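Long-range contacts in Lmo0740 protein (PDB 4RFA), which probably regulates transcription as a Crp-type activator, joining a cyclic nucleotide-binding-like domain to a helix-turn-helix DNA-binding domain: residues 73-84 with 131-142; 150-158 with 200-210. All coordinates share one frame; numbering follows the deposited sequence.

Overall arrangement
Interaction 1 closes before interaction 2 opens along the chain, and their centres lie about 24 Å apart. Interaction 1 sits about 6 Å from the centre of the chain, where helix 126-143, which also faces the second subunit, packs against strands 72-76 and 81-82 of the cyclic nucleotide-binding-like beta domain. Interaction 2 lies about 21 Å from that centre, in the DNA-binding domain, where helix 150-165 holds helix 194-206. Helices 126-143 and 150-165 follow one another in sequence and touch, A141 O lying 3.9 Å from the methyl carbon CE of selenomethionine M156. This proximity gives a plausible path from the probable sensing domain and dimer interface to DNA-binding helices, as in other Crp-family regulators.

Interaction 1. Residues 73-84 with 131-142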
# COMPACT_ATOMS: atom_id res chain seq x y z
N SER A 73 6.69 8.94 -4.97
CA SER A 73 6.02 7.63 -4.92
C SER A 73 4.56 7.84 -4.71
O SER A 73 3.76 7.14 -5.28
CB SER A 73 6.57 6.79 -3.74
OG SER A 73 7.98 6.63 -3.90
N ILE A 74 4.21 8.77 -3.83
CA ILE A 74 2.79 8.99 -3.56
C ILE A 74 2.63 10.32 -2.86
O ILE A 74 3.58 10.77 -2.25
CB ILE A 74 2.22 7.80 -2.67
CG1 ILE A 74 0.71 7.86 -2.52
CG2 ILE A 74 2.92 7.76 -1.35
CD1 ILE A 74 0.11 6.55 -1.98
N PHE A 75 1.45 10.93 -2.95
CA PHE A 75 1.16 12.12 -2.21
C PHE A 75 0.50 11.83 -0.86
O PHE A 75 -0.16 10.85 -0.73
CB PHE A 75 0.28 13.04 -3.04
CG PHE A 75 1.00 13.61 -4.22
CD1 PHE A 75 1.88 14.69 -4.05
CD2 PHE A 75 0.92 13.01 -5.45
CE1 PHE A 75 2.61 15.18 -5.12
CE2 PHE A 75 1.66 13.49 -6.54
CZ PHE A 75 2.52 14.58 -6.37
N VAL A 76 0.65 12.76 0.08
CA VAL A 76 0.01 12.72 1.39
C VAL A 76 -1.04 13.81 1.36
O VAL A 76 -0.73 14.96 1.10
CB VAL A 76 1.06 13.15 2.42
CG1 VAL A 76 0.44 13.40 3.81
CG2 VAL A 76 2.17 12.13 2.43
N LEU A 77 -2.28 13.43 1.63
CA LEU A 77 -3.45 14.29 1.55
C LEU A 77 -3.99 14.63 2.94
O LEU A 77 -3.72 13.92 3.90
CB LEU A 77 -4.56 13.56 0.77
CG LEU A 77 -4.06 12.74 -0.40
CD1 LEU A 77 -5.18 11.96 -1.08
CD2 LEU A 77 -3.37 13.64 -1.43
N PRO A 78 -4.76 15.73 3.03
CA PRO A 78 -5.54 16.01 4.22
C PRO A 78 -6.36 14.79 4.62
O PRO A 78 -6.93 14.13 3.75
CB PRO A 78 -6.45 17.19 3.78
CG PRO A 78 -5.72 17.86 2.66
CD PRO A 78 -5.08 16.67 1.94
N TYR A 79 -6.33 14.47 5.91
CA TYR A 79 -7.04 13.32 6.53
C TYR A 79 -6.36 11.97 6.40
O TYR A 79 -6.89 10.97 6.89
CB TYR A 79 -8.50 13.25 6.07
CG TYR A 79 -9.15 14.61 6.14
CD1 TYR A 79 -9.22 15.29 7.35
CD2 TYR A 79 -9.63 15.24 5.00
CE1 TYR A 79 -9.78 16.55 7.44
CE2 TYR A 79 -10.20 16.50 5.07
CZ TYR A 79 -10.27 17.15 6.30
OH TYR A 79 -10.81 18.41 6.42
N ASN A 80 -5.18 11.93 5.78
CA ASN A 80 -4.32 10.75 5.87
C ASN A 80 -3.69 10.53 7.22
O ASN A 80 -3.36 11.49 7.95
CB ASN A 80 -3.16 10.81 4.84
CG ASN A 80 -3.62 10.68 3.40
OD1 ASN A 80 -2.87 10.92 2.48
ND2 ASN A 80 -4.87 10.33 3.20
N VAL A 81 -3.56 9.27 7.60
CA VAL A 81 -2.78 8.89 8.78
C VAL A 81 -1.34 8.67 8.32
O VAL A 81 -1.18 8.21 7.23
CB VAL A 81 -3.29 7.59 9.43
CG1 VAL A 81 -2.79 7.47 10.84
CG2 VAL A 81 -4.80 7.58 9.47
N LEU A 82 -0.34 9.03 9.12
CA LEU A 82 1.08 8.89 8.74
C LEU A 82 1.83 8.29 9.90
O LEU A 82 1.39 8.31 11.09
CB LEU A 82 1.77 10.23 8.43
CG LEU A 82 1.90 10.87 7.06
CD1 LEU A 82 2.59 12.21 7.13
CD2 LEU A 82 2.66 10.02 6.06
N GLY A 83 2.98 7.72 9.55
CA GLY A 83 3.85 7.11 10.52
C GLY A 83 3.45 5.71 10.92
O GLY A 83 3.93 5.21 11.95
N ILE A 84 2.58 5.06 10.16
CA ILE A 84 2.21 3.65 10.50
C ILE A 84 3.39 2.74 10.17
O ILE A 84 3.64 1.74 10.85
CB ILE A 84 0.97 3.11 9.77
CG1 ILE A 84 -0.22 4.06 9.92
CG2 ILE A 84 0.64 1.70 10.27
CD1 ILE A 84 -1.04 3.91 11.15
N SER A 131 -9.38 5.26 7.17
CA SER A 131 -8.22 6.02 6.71
C SER A 131 -7.15 5.13 6.08
O SER A 131 -6.59 5.48 5.05
CB SER A 131 -7.58 6.78 7.86
OG SER A 131 -8.59 7.30 8.69
N ILE A 132 -6.86 4.02 6.74
CA ILE A 132 -5.91 3.01 6.26
C ILE A 132 -6.40 2.42 4.96
O ILE A 132 -5.67 2.45 3.97
CB ILE A 132 -5.76 1.87 7.31
CG1 ILE A 132 -5.17 2.38 8.64
CG2 ILE A 132 -4.89 0.74 6.81
CD1 ILE A 132 -4.32 3.61 8.53
N ALA A 133 -7.64 1.94 4.96
CA ALA A 133 -8.31 1.38 3.76
C ALA A 133 -8.15 2.28 2.58
O ALA A 133 -7.80 1.83 1.50
CB ALA A 133 -9.79 1.16 4.05
N ASP A 134 -8.33 3.59 2.77
CA ASP A 134 -8.16 4.51 1.63
C ASP A 134 -6.72 4.61 1.16
O ASP A 134 -6.47 4.81 -0.01
CB ASP A 134 -8.71 5.90 1.95
CG ASP A 134 -10.22 5.91 2.08
OD1 ASP A 134 -10.86 4.98 1.56
OD2 ASP A 134 -10.76 6.84 2.68
N VAL A 135 -5.75 4.45 2.05
CA VAL A 135 -4.34 4.54 1.60
C VAL A 135 -4.01 3.29 0.80
O VAL A 135 -3.38 3.39 -0.26
CB VAL A 135 -3.35 4.69 2.75
CG1 VAL A 135 -1.91 4.65 2.23
CG2 VAL A 135 -3.58 6.03 3.38
N PHE A 136 -4.47 2.14 1.29
CA PHE A 136 -4.39 0.90 0.53
C PHE A 136 -4.95 0.99 -0.86
O PHE A 136 -4.30 0.58 -1.83
CB PHE A 136 -5.13 -0.21 1.23
CG PHE A 136 -4.43 -0.71 2.43
CD1 PHE A 136 -3.07 -0.54 2.58
CD2 PHE A 136 -5.12 -1.36 3.41
CE1 PHE A 136 -2.41 -1.02 3.70
CE2 PHE A 136 -4.47 -1.85 4.52
CZ PHE A 136 -3.11 -1.68 4.67
N ALA A 137 -6.17 1.52 -0.97
CA ALA A 137 -6.80 1.65 -2.28
C ALA A 137 -5.91 2.51 -3.18
O ALA A 137 -5.69 2.16 -4.30
CB ALA A 137 -8.18 2.26 -2.17
N ARG A 138 -5.32 3.60 -2.66
CA ARG A 138 -4.46 4.42 -3.49
C ARG A 138 -3.15 3.71 -3.87
O ARG A 138 -2.65 3.85 -4.97
CB ARG A 138 -4.21 5.74 -2.81
CG ARG A 138 -5.48 6.58 -2.65
CD ARG A 138 -5.25 7.65 -1.62
NE ARG A 138 -4.08 8.44 -2.08
CZ ARG A 138 -3.17 8.97 -1.28
NH1 ARG A 138 -3.25 8.79 0.03
NH2 ARG A 138 -2.15 9.61 -1.80
N HIS A 139 -2.64 2.89 -2.97
CA HIS A 139 -1.49 2.06 -3.26
C HIS A 139 -1.76 1.11 -4.44
O HIS A 139 -0.96 0.99 -5.36
CB HIS A 139 -1.07 1.24 -2.03
CG HIS A 139 -0.43 2.02 -0.94
ND1 HIS A 139 -0.08 1.44 0.27
CD2 HIS A 139 -0.08 3.32 -0.84
CE1 HIS A 139 0.50 2.35 1.03
NE2 HIS A 139 0.50 3.50 0.38
N TYR A 140 -2.88 0.42 -4.40
CA TYR A 140 -3.28 -0.45 -5.50
C TYR A 140 -3.41 0.28 -6.80
O TYR A 140 -3.00 -0.23 -7.81
CB TYR A 140 -4.60 -1.12 -5.17
CG TYR A 140 -4.40 -2.34 -4.35
CD1 TYR A 140 -4.05 -3.56 -4.96
CD2 TYR A 140 -4.54 -2.31 -3.00
CE1 TYR A 140 -3.85 -4.71 -4.21
CE2 TYR A 140 -4.34 -3.43 -2.23
CZ TYR A 140 -3.99 -4.63 -2.83
OH TYR A 140 -3.82 -5.74 -2.06
N ALA A 141 -3.98 1.46 -6.79
CA ALA A 141 -4.10 2.20 -8.03
C ALA A 141 -2.72 2.45 -8.62
O ALA A 141 -2.47 2.19 -9.81
CB ALA A 141 -4.86 3.50 -7.80
N LEU A 142 -1.77 2.77 -7.75
CA LEU A 142 -0.42 3.02 -8.19
C LEU A 142 0.26 1.81 -8.72
O LEU A 142 1.03 1.91 -9.71
CB LEU A 142 0.44 3.62 -7.10
CG LEU A 142 0.02 5.07 -6.89
CD1 LEU A 142 0.56 5.54 -5.57
CD2 LEU A 142 0.55 5.93 -8.00
O HOH W 1 -0.77 10.14 -4.57
O HOH W 2 -5.91 8.46 1.36
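R138 reaches from helix 131-142 into the pocket formed by I74, F75, L77 and N80, joining the beta domain to the long dimer helix of a Crp-type regulator. From CB its chain runs outward through CG and folds about the CG-CD bond (chi3 56°), which turns the guanidinium group across the end of strand 73-76. NE, beside L77 CD1, is paired with E164 in a salt bridge. At CZ the flat group lies between two aliphatic side chains: L77 CD1 rests over its centre, 3.6 Å from CZ, while I74 CD1 covers the opposite face nearer the rim. NH1 makes a long, weak bond to N80 OD1 and donates to a water that N80 ND2 also holds weakly. At the other tip, R138 NH2 donates to F75 O at 2.6 Å, with that oxygen almost in the guanidinium plane. The same nitrogen donates to a second water, bound by F75 N. Arginine suits the place because its planar head can lie between methyl groups while its N-H groups bond outward at the rim.

N80 ends a type II turn begun at L77, and N80 OD1 also accepts from L77 N at 2.7 Å, from above the amide plane. Beside the arginine, I74 sends CD1 to the edge of the H139 ring, 3.4 Å from CD2, and also packs on L142 CD1. At the start of the helix segment V81 CG2 presses on S131 CB at 3.3 Å, tighter than usual, where a small serine fits; S131 OG turns back to F127 O. Strand 58-62 pairs with strand 73-76, strand 49-55 supports V81, helix 150-165 packs against F75 and L77, and the second subunit meets helix 126-143 through H139 and F136.

Interaction 2. Residues 150-158 with 200-210; sequences PKERIYMAL and LLTELVEEEFL
L204 fits as a knob among K151, I154, Y155 and L158, locking helix 194-206, in the recognition position of a probable Crp-type helix-turn-helix, onto helix 150-165. The two helix segments cross at -66° with axes 10.6 Å apart, and branched aliphatic side chains occupy the space between them. L204 divides the work between its branches. CD2 goes inward to L158 CD1, at 3.5 Å, and meets I154 CG2 tip to tip; CD1 slides along Y155, while CG stands over the ring face in a CH-pi contact, 4.1 Å from the ring centroid. I154 CD1 packs on L200 CB and L201 CD2. Isoleucine and leucine suit this buried layer, and L186 of helix 183-189 also packs against L158 and L201.

An aromatic pair continues the tight part. The edge of Y155 points at the face of F209 in a T-shaped stack, with centroids 4.6 Å apart and planes at 73°. Swung away from its own backbone N (chi1 -173°), the F209 side chain offers its ring face to Y155 CD1 and CE1, while L158 CB meets the edge of the same phenylalanine ring.

Toward solvent the contact loosens into charge pairing. K151 lays CD against L200 CD2 at 3.7 Å, so its aliphatic stem still belongs to the packing, and its bent chain then carries NZ to two carboxylates. NZ lies 2.9 Å from E207 OE2, on the syn side, and 3.1 Å from E203 OE1, on the anti side and well out of plane. Lysine thus serves both layers. Beyond E207 the chain turns through a Schellman motif: E208 takes positive phi, E208 N bonds to V205 O, and F209 N reaches L204 O at 2.9 Å, an oxygen that also accepts from L210 N.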
# COMPACT_ATOMS: atom_id res chain seq x y z
N PRO A 150 5.37 5.56 -20.54
CA PRO A 150 5.13 6.85 -19.91
C PRO A 150 3.78 7.46 -20.26
O PRO A 150 3.15 8.06 -19.41
CB PRO A 150 6.29 7.70 -20.41
CG PRO A 150 7.40 6.70 -20.60
CD PRO A 150 6.71 5.47 -21.16
N LYS A 151 3.32 7.24 -21.47
CA LYS A 151 2.03 7.76 -21.90
C LYS A 151 0.89 7.16 -21.14
O LYS A 151 -0.05 7.83 -20.71
CB LYS A 151 1.82 7.50 -23.40
CG LYS A 151 0.43 7.89 -23.93
CD LYS A 151 0.41 9.29 -24.53
CE LYS A 151 -0.96 9.67 -25.09
NZ LYS A 151 -1.20 9.18 -26.46
N GLU A 152 0.93 5.86 -20.99
CA GLU A 152 -0.08 5.23 -20.16
C GLU A 152 -0.01 5.71 -18.73
O GLU A 152 -1.03 5.87 -18.10
CB GLU A 152 0.11 3.73 -20.19
CG GLU A 152 -0.14 3.14 -21.57
CD GLU A 152 0.24 1.69 -21.59
OE1 GLU A 152 1.39 1.36 -21.21
OE2 GLU A 152 -0.64 0.89 -21.91
N ARG A 153 1.19 5.92 -18.21
CA ARG A 153 1.32 6.40 -16.84
C ARG A 153 0.74 7.79 -16.61
O ARG A 153 0.15 8.06 -15.57
CB ARG A 153 2.78 6.40 -16.43
CG ARG A 153 3.32 4.99 -16.30
CD ARG A 153 4.55 4.86 -15.44
NE ARG A 153 5.70 5.67 -15.85
CZ ARG A 153 6.67 5.30 -16.68
NH1 ARG A 153 6.63 4.11 -17.32
NH2 ARG A 153 7.69 6.12 -16.87
N ILE A 154 0.90 8.68 -17.58
CA ILE A 154 0.44 10.06 -17.38
C ILE A 154 -1.08 10.13 -17.31
O ILE A 154 -1.65 10.89 -16.51
CB ILE A 154 1.03 11.01 -18.45
CG1 ILE A 154 0.79 12.46 -18.04
CG2 ILE A 154 0.48 10.75 -19.84
CD1 ILE A 154 1.47 13.44 -18.95
N TYR A 155 -1.77 9.35 -18.13
CA TYR A 155 -3.23 9.27 -17.99
C TYR A 155 -3.63 8.80 -16.62
O TYR A 155 -4.53 9.35 -16.01
CB TYR A 155 -3.80 8.29 -19.02
CG TYR A 155 -4.19 8.94 -20.35
CD1 TYR A 155 -5.34 9.69 -20.44
CD2 TYR A 155 -3.43 8.77 -21.50
CE1 TYR A 155 -5.75 10.27 -21.63
CE2 TYR A 155 -3.85 9.33 -22.72
CZ TYR A 155 -5.00 10.10 -22.75
OH TYR A 155 -5.47 10.70 -23.88
N MSE A 156 -2.99 7.73 -16.16
CA MSE A 156 -3.33 7.11 -14.90
C MSE A 156 -2.99 8.05 -13.79
O MSE A 156 -3.76 8.17 -12.88
CB MSE A 156 -2.57 5.79 -14.61
CG MSE A 156 -3.04 4.72 -15.58
SE MSE A 156 -1.86 3.12 -15.49
CE MSE A 156 -2.52 2.64 -13.71
N ALA A 157 -1.82 8.71 -13.86
CA ALA A 157 -1.49 9.73 -12.86
C ALA A 157 -2.57 10.84 -12.78
O ALA A 157 -3.03 11.22 -11.71
CB ALA A 157 -0.14 10.34 -13.16
N LEU A 158 -2.90 11.43 -13.91
CA LEU A 158 -3.78 12.58 -13.89
C LEU A 158 -5.15 12.17 -13.42
O LEU A 158 -5.83 12.94 -12.74
CB LEU A 158 -3.88 13.20 -15.27
CG LEU A 158 -2.68 14.04 -15.64
CD1 LEU A 158 -2.72 14.41 -17.11
CD2 LEU A 158 -2.55 15.28 -14.76
N LEU A 200 4.11 14.61 -23.94
CA LEU A 200 2.90 13.88 -23.60
C LEU A 200 1.73 14.78 -23.27
O LEU A 200 0.63 14.46 -23.64
CB LEU A 200 3.16 12.96 -22.42
CG LEU A 200 4.22 11.87 -22.72
CD1 LEU A 200 4.62 11.17 -21.44
CD2 LEU A 200 3.68 10.90 -23.75
N LEU A 201 1.95 15.85 -22.51
CA LEU A 201 0.91 16.81 -22.26
C LEU A 201 0.31 17.37 -23.56
O LEU A 201 -0.91 17.58 -23.63
CB LEU A 201 1.39 17.98 -21.38
CG LEU A 201 1.72 17.63 -19.93
CD1 LEU A 201 2.43 18.79 -19.27
CD2 LEU A 201 0.47 17.26 -19.16
N THR A 202 1.12 17.56 -24.59
CA THR A 202 0.59 18.04 -25.89
C THR A 202 -0.37 17.03 -26.49
O THR A 202 -1.50 17.38 -26.90
CB THR A 202 1.72 18.35 -26.88
OG1 THR A 202 2.50 19.39 -26.32
CG2 THR A 202 1.21 18.79 -28.24
N GLU A 203 0.04 15.77 -26.48
CA GLU A 203 -0.82 14.70 -26.98
C GLU A 203 -2.15 14.67 -26.23
O GLU A 203 -3.19 14.56 -26.85
CB GLU A 203 -0.12 13.36 -26.91
CG GLU A 203 1.06 13.22 -27.85
CD GLU A 203 1.77 11.89 -27.64
OE1 GLU A 203 1.11 10.83 -27.76
OE2 GLU A 203 2.98 11.89 -27.34
N LEU A 204 -2.11 14.78 -24.91
CA LEU A 204 -3.29 14.73 -24.08
C LEU A 204 -4.25 15.90 -24.36
O LEU A 204 -5.46 15.77 -24.22
CB LEU A 204 -2.89 14.70 -22.58
CG LEU A 204 -2.89 13.27 -21.89
CD1 LEU A 204 -2.06 12.26 -22.64
CD2 LEU A 204 -2.42 13.35 -20.44
N VAL A 205 -3.71 17.04 -24.74
CA VAL A 205 -4.58 18.16 -25.14
C VAL A 205 -5.17 17.84 -26.51
O VAL A 205 -6.36 17.97 -26.67
CB VAL A 205 -3.93 19.57 -25.02
CG1 VAL A 205 -2.50 19.58 -25.48
CG2 VAL A 205 -4.72 20.64 -25.79
N GLU A 206 -4.38 17.29 -27.43
CA GLU A 206 -4.89 16.92 -28.76
C GLU A 206 -6.00 15.89 -28.62
O GLU A 206 -7.01 15.98 -29.30
CB GLU A 206 -3.78 16.43 -29.70
CG GLU A 206 -2.76 17.55 -29.99
CD GLU A 206 -1.41 17.13 -30.57
OE1 GLU A 206 -0.97 15.96 -30.38
OE2 GLU A 206 -0.76 18.02 -31.20
N GLU A 207 -5.85 14.97 -27.67
CA GLU A 207 -6.85 13.96 -27.45
C GLU A 207 -8.02 14.41 -26.57
O GLU A 207 -8.86 13.62 -26.19
CB GLU A 207 -6.16 12.77 -26.82
CG GLU A 207 -5.10 12.17 -27.73
CD GLU A 207 -4.23 11.15 -27.02
OE1 GLU A 207 -4.35 11.01 -25.78
OE2 GLU A 207 -3.43 10.48 -27.69
N GLU A 208 -8.03 15.69 -26.21
CA GLU A 208 -9.11 16.30 -25.44
C GLU A 208 -9.26 15.74 -24.06
O GLU A 208 -10.29 15.91 -23.43
CB GLU A 208 -10.42 16.28 -26.20
CG GLU A 208 -10.27 16.93 -27.57
CD GLU A 208 -11.56 17.26 -28.27
OE1 GLU A 208 -12.60 17.36 -27.59
OE2 GLU A 208 -11.53 17.46 -29.50
N PHE A 209 -8.21 15.12 -23.53
CA PHE A 209 -8.19 14.74 -22.11
C PHE A 209 -7.98 15.96 -21.22
O PHE A 209 -8.66 16.16 -20.20
CB PHE A 209 -7.07 13.74 -21.86
CG PHE A 209 -7.08 13.15 -20.48
CD1 PHE A 209 -7.99 12.16 -20.14
CD2 PHE A 209 -6.17 13.57 -19.53
CE1 PHE A 209 -7.98 11.59 -18.88
CE2 PHE A 209 -6.17 13.01 -18.25
CZ PHE A 209 -7.07 12.03 -17.92
N LEU A 210 -7.03 16.77 -21.64
CA LEU A 210 -6.60 17.96 -20.92
C LEU A 210 -7.07 19.19 -21.70
O LEU A 210 -6.88 19.26 -22.90
CB LEU A 210 -5.07 17.93 -20.92
CG LEU A 210 -4.26 18.04 -19.64
CD1 LEU A 210 -4.94 17.37 -18.47
CD2 LEU A 210 -2.90 17.49 -19.93